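Putative alkaline phosphatase (Pseudomonas fluorescens, PDB 4F1V) binds inorganic phosphate in the periplasm with high affinity and probably serves as the solute-binding component of the PstSACB ABC transporter for phosphate import. Local coordinates at residues S94-S102 with L198-M208; D2-P11 with K55-D63. All coordinates share one frame; numbering follows the deposited sequence. Where two conformers were deposited one is given.

Contact 1 (S94-S102 with L198-M208); sequences SVAIPFNKS and LAAGDGRITYM
Asn100 reaches across to the turn ahead of strand 204-205 and grips it with its amide. Its CG stands anti to the backbone N (chi1 176°), which carries ND2 over to two carbonyls: ND2 donates to Leu198 O at 3.2 Å, with the acceptor 23° out of the amide plane, and makes a weak bond to Gly201 O. A water donates to both Asn100 OD1 and Asp202 OD2, tying the other side of the amide to the same turn. With an alanine here, the carbonyls of Leu198 and Gly201 would probably lose this donor, and the water on Asp202 its second acceptor, leaving the turn less firmly tied. Alongside, Asn100 N donates to Arg204 O at 2.8 Å in a nearly straight bond (167°), while Asn100 O receives Gly203 N at 2.8 Å and, weakly, Arg204 N. Further along, Thr206 N points at Pro98 O (3.1 Å), and Ala96 N bonds Met208 O. Apolar groups fill in around these bonds: the Pro98 ring sets CG against Thr206 CG2 (3.7 Å) and CD against Met208 CB, crossing the methionine at about a right angle, and Ile97 CG2 lies 3.8 Å from Ile205 CG1. At the solvent end the Lys101 NZ to Asp202 OD1 salt bridge is long, and a water bridges the same two atoms; NZ also bonds Thr134 O. Farther out, Thr206 OG1 is held by Val140 O, and helix 190-198 packs against Thr206 and Met208. Gly203 and Arg204 both facing Asn100 make a G1 beta bulge, with Gly203 at positive phi, at the edge of the mixed sheet in which strand 204-205 separates 99-100 from 138-142.

Contact 2 (D2-P11 with K55-D63); sequences DINGGGATLP and KNVHWAGSD. With PI (hydrogenphosphate ion), chain B.
Lys55 opens the contact by laying its CB beside Asn4 ND2, while a water accepts from Lys55 NZ and donates to Asn4 OD1. Asn56 offers its backbone O to Asn4 ND2 at 2.9 Å, a bond in the plane of both the carbonyl and the amide, so the two ends of the Asn4 amide are both engaged. His58 then docks on the backbone of the same residue. With CG beside its own backbone N (chi1 -58°), its ring turns ND1 toward Asn4 N, which donates at 2.9 Å along a nearly straight line (172°); the acceptance shows that ND1 carries no proton. Ile3 CD1 lies over one face of this ring, and His58 N returns a bond to Asn4 O. Trp59 folds its indole over the strand, and Gly5 CA sits 3.4 Å from the centroid of the five-membered ring, a CH-pi contact over the face that leaves no room for a side chain on Gly5. The indole NE1 donates to a water that is also bound to Ile3 O; its ring stacks on Phe298 as well. Beyond Ala60, Gly61 N donates to Gly6 O at 2.9 Å, and Gly61 O receives Ala8 N at 2.8 Å from above the carbonyl plane. Asp63 closes the segment at the anion: OD1 lies 3.5 Å from both Ala8 CB and Leu10 CB and is bonded by Thr294 OG1, while OD2 comes within 2.5 Å of phosphate O4. Thr9 N and OG1 both donate to O2, and Leu10 N to O4. So short an oxygen-oxygen distance suggests that one of the two acid groups probably holds a proton and donates it to the other, consistent with recognition of hydrogenphosphate.

Both contacts are largely buried, yet they belong to different sheets: contact 1 pairs antiparallel segments at an edge of the four-stranded sheet, and contact 2 pairs parallel strands inside the five-stranded one. Their centres lie 27 Å apart, and their nearest atoms are about 5 Å apart without touching. Contact 2 reaches the phosphate directly and ends in a charged pocket, whereas contact 1 grades from apolar packing into a watered, polar turn. The pocket draws on both neighbourhoods: Tyr207 OH bonds Arg142 N, and Arg142 binds phosphate, while Thr9 meets Ser191 of helix 190-198, consistent with a venus-flytrap closing on its ligand.

Contact 1 (S94-S102 with L198-M208)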
loop_
_atom_site.group_PDB
_atom_site.type_symbol
_atom_site.label_atom_id
_atom_site.label_comp_id
_atom_site.label_asym_id
_atom_site.label_seq_id
_atom_site.Cartn_x
_atom_site.Cartn_y
_atom_site.Cartn_z
ATOM N N SER A 94 -0.888 5.973 5.900
ATOM C CA SER A 94 -0.480 7.231 5.313
ATOM C C SER A 94 0.673 6.957 4.270
ATOM O O SER A 94 1.206 5.845 4.197
ATOM C CB SER A 94 0.010 8.219 6.381
ATOM O OG SER A 94 1.163 7.669 7.028
ATOM N N VAL A 95 1.022 8.001 3.524
ATOM C CA VAL A 95 2.215 8.017 2.725
ATOM C C VAL A 95 3.065 9.207 3.224
ATOM O O VAL A 95 2.602 10.366 3.146
ATOM C CB VAL A 95 1.926 8.154 1.215
ATOM C CG1 VAL A 95 3.256 8.229 0.437
ATOM C CG2 VAL A 95 1.043 7.026 0.732
ATOM N N ALA A 96 4.223 8.901 3.780
ATOM C CA ALA A 96 5.118 9.903 4.387
ATOM C C ALA A 96 6.092 10.501 3.319
ATOM O O ALA A 96 6.341 9.861 2.301
ATOM C CB ALA A 96 5.907 9.221 5.516
ATOM N N ILE A 97 6.628 11.660 3.674
ATOM C CA ILE A 97 7.555 12.397 2.824
ATOM C C ILE A 97 8.858 12.638 3.624
ATOM O O ILE A 97 9.124 13.747 4.105
ATOM C CB ILE A 97 6.939 13.734 2.331
ATOM C CG1 ILE A 97 5.568 13.523 1.656
ATOM C CG2 ILE A 97 7.901 14.428 1.343
ATOM C CD1 ILE A 97 5.523 12.651 0.445
ATOM N N PRO A 98 9.677 11.573 3.796
ATOM C CA PRO A 98 10.956 11.739 4.482
ATOM C C PRO A 98 11.959 12.449 3.540
ATOM O O PRO A 98 11.900 12.323 2.334
ATOM C CB PRO A 98 11.376 10.313 4.823
ATOM C CG PRO A 98 10.795 9.513 3.651
ATOM C CD PRO A 98 9.470 10.182 3.364
ATOM N N PHE A 99 12.922 13.134 4.193
ATOM C CA PHE A 99 13.938 13.840 3.458
ATOM C C PHE A 99 15.241 13.891 4.264
ATOM O O PHE A 99 15.206 13.743 5.492
ATOM C CB PHE A 99 13.483 15.261 3.059
ATOM C CG PHE A 99 13.188 16.158 4.246
ATOM C CD1 PHE A 99 14.176 16.937 4.832
ATOM C CD2 PHE A 99 11.905 16.203 4.842
ATOM C CE1 PHE A 99 13.935 17.713 5.944
ATOM C CE2 PHE A 99 11.668 16.958 5.951
ATOM C CZ PHE A 99 12.673 17.728 6.523
ATOM N N ASN A 100 16.341 14.125 3.570
ATOM C CA ASN A 100 17.657 14.248 4.151
ATOM C C ASN A 100 18.216 15.642 3.874
ATOM O O ASN A 100 18.840 15.883 2.839
ATOM C CB ASN A 100 18.583 13.155 3.543
ATOM C CG ASN A 100 19.985 13.288 4.029
ATOM O OD1 ASN A 100 20.223 13.778 5.132
ATOM N ND2 ASN A 100 20.945 12.901 3.206
ATOM N N LYS A 101 17.957 16.573 4.798
ATOM C CA LYS A 101 18.397 17.971 4.692
ATOM C C LYS A 101 18.328 18.541 6.100
ATOM O O LYS A 101 17.230 18.753 6.620
ATOM C CB LYS A 101 17.553 18.778 3.685
ATOM C CG LYS A 101 18.079 20.176 3.432
ATOM C CD LYS A 101 19.366 20.209 2.675
ATOM C CE LYS A 101 19.762 21.647 2.339
ATOM N NZ LYS A 101 21.025 21.737 1.594
ATOM N N SER A 102 19.471 18.760 6.753
ATOM C CA SER A 102 19.509 19.121 8.121
ATOM C C SER A 102 18.931 20.544 8.373
ATOM O O SER A 102 18.841 21.398 7.458
ATOM C CB SER A 102 20.917 19.012 8.693
ATOM O OG SER A 102 21.721 20.013 8.082
ATOM N N LEU A 198 18.220 7.716 0.055
ATOM C CA LEU A 198 17.939 9.030 0.604
ATOM C C LEU A 198 19.168 9.599 1.347
ATOM O O LEU A 198 19.466 10.786 1.319
ATOM C CB LEU A 198 16.717 8.925 1.527
ATOM C CG LEU A 198 15.977 10.203 1.852
ATOM C CD1 LEU A 198 15.164 10.703 0.651
ATOM C CD2 LEU A 198 15.024 9.956 3.041
ATOM N N ALA A 199 19.886 8.680 2.028
ATOM C CA ALA A 199 21.006 9.035 2.836
ATOM C C ALA A 199 22.289 9.148 2.041
ATOM O O ALA A 199 23.335 9.645 2.584
ATOM C CB ALA A 199 21.165 7.979 3.944
ATOM N N ALA A 200 22.350 8.750 0.775
ATOM C CA ALA A 200 23.587 8.653 -0.036
ATOM C C ALA A 200 23.938 9.943 -0.732
ATOM O O ALA A 200 24.952 9.994 -1.457
ATOM C CB ALA A 200 23.462 7.496 -1.031
ATOM N N GLY A 201 23.147 10.972 -0.516
ATOM C CA GLY A 201 23.521 12.312 -0.968
ATOM C C GLY A 201 22.678 13.326 -0.194
ATOM O O GLY A 201 21.561 12.987 0.262
ATOM N N ASP A 202 23.134 14.544 -0.017
ATOM C CA ASP A 202 22.457 15.620 0.642
ATOM C C ASP A 202 21.270 16.136 -0.153
ATOM O O ASP A 202 21.268 16.153 -1.387
ATOM C CB ASP A 202 23.411 16.766 0.984
ATOM C CG ASP A 202 22.959 17.717 2.055
ATOM O OD1 ASP A 202 23.554 18.827 2.145
ATOM O OD2 ASP A 202 22.028 17.426 2.856
ATOM N N GLY A 203 20.281 16.636 0.563
ATOM C CA GLY A 203 19.186 17.335 -0.032
ATOM C C GLY A 203 18.141 16.467 -0.762
ATOM O O GLY A 203 17.431 16.984 -1.626
ATOM N N ARG A 204 18.051 15.196 -0.389
ATOM C CA ARG A 204 17.156 14.233 -1.045
ATOM C C ARG A 204 15.822 14.175 -0.379
ATOM O O ARG A 204 15.692 14.395 0.841
ATOM C CB ARG A 204 17.856 12.846 -1.125
ATOM C CG ARG A 204 19.035 12.864 -2.075
ATOM C CD ARG A 204 19.717 11.528 -2.202
ATOM N NE ARG A 204 20.825 11.672 -3.176
ATOM C CZ ARG A 204 21.402 10.640 -3.778
ATOM N NH1 ARG A 204 21.159 9.398 -3.472
ATOM N NH2 ARG A 204 22.281 10.911 -4.702
ATOM N N ILE A 205 14.788 13.832 -1.139
ATOM C CA ILE A 205 13.413 13.748 -0.647
ATOM C C ILE A 205 12.712 12.585 -1.392
ATOM O O ILE A 205 13.038 12.301 -2.536
ATOM C CB ILE A 205 12.644 15.107 -0.881
ATOM C CG1 ILE A 205 11.292 15.113 -0.170
ATOM C CG2 ILE A 205 12.546 15.462 -2.354
ATOM C CD1 ILE A 205 10.794 16.546 0.029
ATOM N N THR A 206 11.738 11.960 -0.751
ATOM C CA THR A 206 10.993 10.853 -1.391
ATOM C C THR A 206 9.599 10.735 -0.750
ATOM O O THR A 206 9.232 11.524 0.117
ATOM C CB THR A 206 11.803 9.537 -1.287
ATOM O OG1 THR A 206 11.259 8.555 -2.172
ATOM C CG2 THR A 206 11.812 8.974 0.096
ATOM N N TYR A 207 8.884 9.704 -1.232
ATOM C CA TYR A 207 7.603 9.271 -0.697
ATOM C C TYR A 207 7.787 7.849 -0.172
ATOM O O TYR A 207 8.584 7.072 -0.712
ATOM C CB TYR A 207 6.494 9.335 -1.791
ATOM C CG TYR A 207 6.826 8.516 -3.018
ATOM C CD1 TYR A 207 6.389 7.203 -3.140
ATOM C CD2 TYR A 207 7.644 9.037 -4.016
ATOM C CE1 TYR A 207 6.738 6.419 -4.243
ATOM C CE2 TYR A 207 7.975 8.255 -5.123
ATOM C CZ TYR A 207 7.534 6.969 -5.251
ATOM O OH TYR A 207 7.921 6.202 -6.325
ATOM N N MET A 208 7.063 7.489 0.916
ATOM C CA MET A 208 7.495 6.279 1.647
ATOM C C MET A 208 6.431 5.737 2.587
ATOM O O MET A 208 5.679 6.488 3.240
ATOM C CB MET A 208 8.737 6.662 2.491
ATOM C CG MET A 208 9.446 5.552 3.228
ATOM S SD MET A 208 9.952 4.135 2.211
ATOM C CE MET A 208 10.956 4.967 1.010
HETATM O O HOH W 1 22.471 15.568 5.000
HETATM O O HOH W 2 22.972 21.002 3.391
HETATM O O HOH W 3 21.961 18.357 5.257
#

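Contact 2 (D2-P11 with K55-D63)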
loop_
_atom_site.group_PDB
_atom_site.type_symbol
_atom_site.label_atom_id
_atom_site.label_comp_id
_atom_site.label_asym_id
_atom_site.label_seq_id
_atom_site.Cartn_x
_atom_site.Cartn_y
_atom_site.Cartn_z
ATOM N N ASP A 2 4.474 -25.470 3.469
ATOM C CA ASP A 2 4.118 -24.183 4.052
ATOM C C ASP A 2 3.374 -23.351 2.969
ATOM O O ASP A 2 3.530 -23.462 1.773
ATOM C CB ASP A 2 5.306 -23.420 4.524
ATOM C CG ASP A 2 5.808 -23.838 5.976
ATOM O OD1 ASP A 2 6.806 -23.223 6.398
ATOM O OD2 ASP A 2 5.148 -24.640 6.712
ATOM N N ILE A 3 2.586 -22.421 3.503
ATOM C CA ILE A 3 1.897 -21.371 2.725
ATOM C C ILE A 3 2.833 -20.219 2.459
ATOM O O ILE A 3 3.378 -19.628 3.425
ATOM C CB ILE A 3 0.696 -20.833 3.653
ATOM C CG1 ILE A 3 -0.365 -21.889 3.956
ATOM C CG2 ILE A 3 0.094 -19.576 3.030
ATOM C CD1 ILE A 3 -1.079 -22.400 2.725
ATOM N N ASN A 4 3.063 -19.907 1.206
ATOM C CA ASN A 4 4.052 -18.931 0.817
ATOM C C ASN A 4 3.403 -17.616 0.317
ATOM O O ASN A 4 2.636 -17.640 -0.670
ATOM C CB ASN A 4 4.922 -19.483 -0.301
ATOM C CG ASN A 4 5.631 -20.743 0.124
ATOM O OD1 ASN A 4 6.292 -20.776 1.157
ATOM N ND2 ASN A 4 5.504 -21.795 -0.679
ATOM N N GLY A 5 3.773 -16.502 0.948
ATOM C CA GLY A 5 3.317 -15.171 0.559
ATOM C C GLY A 5 4.478 -14.186 0.493
ATOM O O GLY A 5 5.584 -14.365 0.983
ATOM N N GLY A 6 4.170 -13.042 -0.125
ATOM C CA GLY A 6 5.166 -12.002 -0.381
ATOM C C GLY A 6 4.550 -10.938 -1.253
ATOM O O GLY A 6 3.387 -11.004 -1.632
ATOM N N GLY A 7 5.378 -9.911 -1.580
ATOM C CA GLY A 7 4.901 -8.809 -2.401
ATOM C C GLY A 7 5.304 -7.481 -1.823
ATOM O O GLY A 7 6.489 -7.229 -1.522
ATOM N N ALA A 8 4.314 -6.579 -1.660
ATOM C CA ALA A 8 4.504 -5.227 -1.161
ATOM C C ALA A 8 5.538 -5.151 -0.038
ATOM O O ALA A 8 5.428 -5.863 0.973
ATOM C CB ALA A 8 3.166 -4.714 -0.640
ATOM N N THR A 9 6.480 -4.207 -0.176
ATOM C CA THR A 9 7.398 -3.890 0.896
ATOM C C THR A 9 6.828 -2.893 1.916
ATOM O O THR A 9 7.262 -2.904 3.074
ATOM C CB THR A 9 8.785 -3.390 0.382
ATOM O OG1 THR A 9 8.672 -2.061 -0.189
ATOM C CG2 THR A 9 9.409 -4.363 -0.568
ATOM N N LEU A 10 5.854 -2.060 1.527
ATOM C CA LEU A 10 5.351 -1.032 2.449
ATOM C C LEU A 10 4.985 -1.648 3.808
ATOM O O LEU A 10 5.357 -1.050 4.847
ATOM C CB LEU A 10 4.251 -0.218 1.770
ATOM C CG LEU A 10 3.403 0.726 2.641
ATOM C CD1 LEU A 10 2.921 1.909 1.856
ATOM C CD2 LEU A 10 2.206 -0.016 3.282
ATOM N N PRO A 11 4.274 -2.776 3.854
ATOM C CA PRO A 11 3.844 -3.402 5.128
ATOM C C PRO A 11 4.653 -4.648 5.510
ATOM O O PRO A 11 4.229 -5.433 6.334
ATOM C CB PRO A 11 2.401 -3.814 4.860
ATOM C CG PRO A 11 2.490 -4.309 3.435
ATOM C CD PRO A 11 3.553 -3.443 2.744
ATOM N N LYS A 55 8.562 -24.430 -5.155
ATOM C CA LYS A 55 7.492 -24.011 -4.304
ATOM C C LYS A 55 6.370 -23.334 -5.123
ATOM O O LYS A 55 6.616 -22.803 -6.203
ATOM C CB LYS A 55 8.027 -23.060 -3.189
ATOM C CG LYS A 55 8.881 -23.774 -2.156
ATOM C CD LYS A 55 9.357 -22.879 -1.071
ATOM C CE LYS A 55 10.109 -23.653 0.053
ATOM N NZ LYS A 55 10.594 -22.650 1.049
ATOM N N ASN A 56 5.186 -23.389 -4.566
ATOM C CA ASN A 56 4.005 -22.664 -5.067
ATOM C C ASN A 56 3.842 -21.342 -4.296
ATOM O O ASN A 56 4.323 -21.152 -3.209
ATOM C CB ASN A 56 2.749 -23.541 -4.933
ATOM C CG ASN A 56 2.836 -24.741 -5.859
ATOM O OD1 ASN A 56 2.970 -24.589 -7.057
ATOM N ND2 ASN A 56 2.872 -25.928 -5.293
ATOM N N VAL A 57 3.071 -20.433 -4.943
ATOM C CA VAL A 57 2.691 -19.159 -4.341
ATOM C C VAL A 57 1.239 -19.294 -3.870
ATOM O O VAL A 57 0.379 -19.706 -4.654
ATOM C CB VAL A 57 2.801 -18.007 -5.340
ATOM C CG1 VAL A 57 2.246 -16.698 -4.764
ATOM C CG2 VAL A 57 4.242 -17.828 -5.775
ATOM N N HIS A 58 0.970 -18.935 -2.619
ATOM C CA HIS A 58 -0.368 -19.062 -2.074
ATOM C C HIS A 58 -1.086 -17.746 -1.877
ATOM O O HIS A 58 -2.326 -17.728 -1.855
ATOM C CB HIS A 58 -0.299 -19.854 -0.753
ATOM C CG HIS A 58 0.303 -21.210 -0.936
ATOM N ND1 HIS A 58 1.624 -21.445 -0.769
ATOM C CD2 HIS A 58 -0.269 -22.355 -1.412
ATOM C CE1 HIS A 58 1.847 -22.701 -1.080
ATOM N NE2 HIS A 58 0.752 -23.268 -1.545
ATOM N N TRP A 59 -0.347 -16.638 -1.681
ATOM C CA TRP A 59 -0.986 -15.336 -1.408
ATOM C C TRP A 59 0.054 -14.244 -1.723
ATOM O O TRP A 59 1.248 -14.500 -1.805
ATOM C CB TRP A 59 -1.495 -15.228 0.011
ATOM C CG TRP A 59 -0.526 -15.131 1.125
ATOM C CD1 TRP A 59 0.188 -16.152 1.697
ATOM C CD2 TRP A 59 -0.137 -13.948 1.857
ATOM N NE1 TRP A 59 0.973 -15.679 2.741
ATOM C CE2 TRP A 59 0.779 -14.325 2.854
ATOM C CE3 TRP A 59 -0.496 -12.586 1.739
ATOM C CZ2 TRP A 59 1.324 -13.397 3.773
ATOM C CZ3 TRP A 59 0.030 -11.651 2.632
ATOM C CH2 TRP A 59 0.927 -12.069 3.655
ATOM N N ALA A 60 -0.461 -13.007 -1.833
ATOM C CA ALA A 60 0.415 -11.838 -1.999
ATOM C C ALA A 60 -0.093 -10.651 -1.165
ATOM O O ALA A 60 -1.282 -10.467 -0.968
ATOM C CB ALA A 60 0.542 -11.422 -3.429
ATOM N N GLY A 61 0.865 -9.831 -0.732
ATOM C CA GLY A 61 0.571 -8.472 -0.280
ATOM C C GLY A 61 0.751 -7.497 -1.436
ATOM O O GLY A 61 1.719 -7.590 -2.172
ATOM N N SER A 62 -0.167 -6.534 -1.587
ATOM C CA SER A 62 -0.052 -5.538 -2.629
ATOM C C SER A 62 -0.724 -4.237 -2.195
ATOM O O SER A 62 -1.851 -4.277 -1.698
ATOM C CB SER A 62 -0.719 -6.032 -3.914
ATOM O OG SER A 62 -0.480 -5.091 -4.938
ATOM N N ASP A 63 -0.077 -3.101 -2.422
ATOM C CA ASP A 63 -0.709 -1.796 -2.321
ATOM C C ASP A 63 -1.060 -1.224 -3.713
ATOM O O ASP A 63 -1.478 -0.057 -3.816
ATOM C CB ASP A 63 0.014 -0.760 -1.388
ATOM C CG ASP A 63 1.378 -1.277 -0.895
ATOM O OD1 ASP A 63 1.481 -1.793 0.217
ATOM O OD2 ASP A 63 2.315 -1.155 -1.721
HETATM P P PI B . 5.544 -1.588 -2.453
HETATM O O1 PI B . 4.790 -2.210 -3.628
HETATM O O2 PI B . 6.870 -2.307 -2.198
HETATM O O3 PI B . 5.756 -0.087 -2.690
HETATM O O4 PI B . 4.683 -1.772 -1.171
HETATM O O HOH W 4 3.474 -16.846 3.925
HETATM O O HOH W 5 8.222 -22.377 2.300
#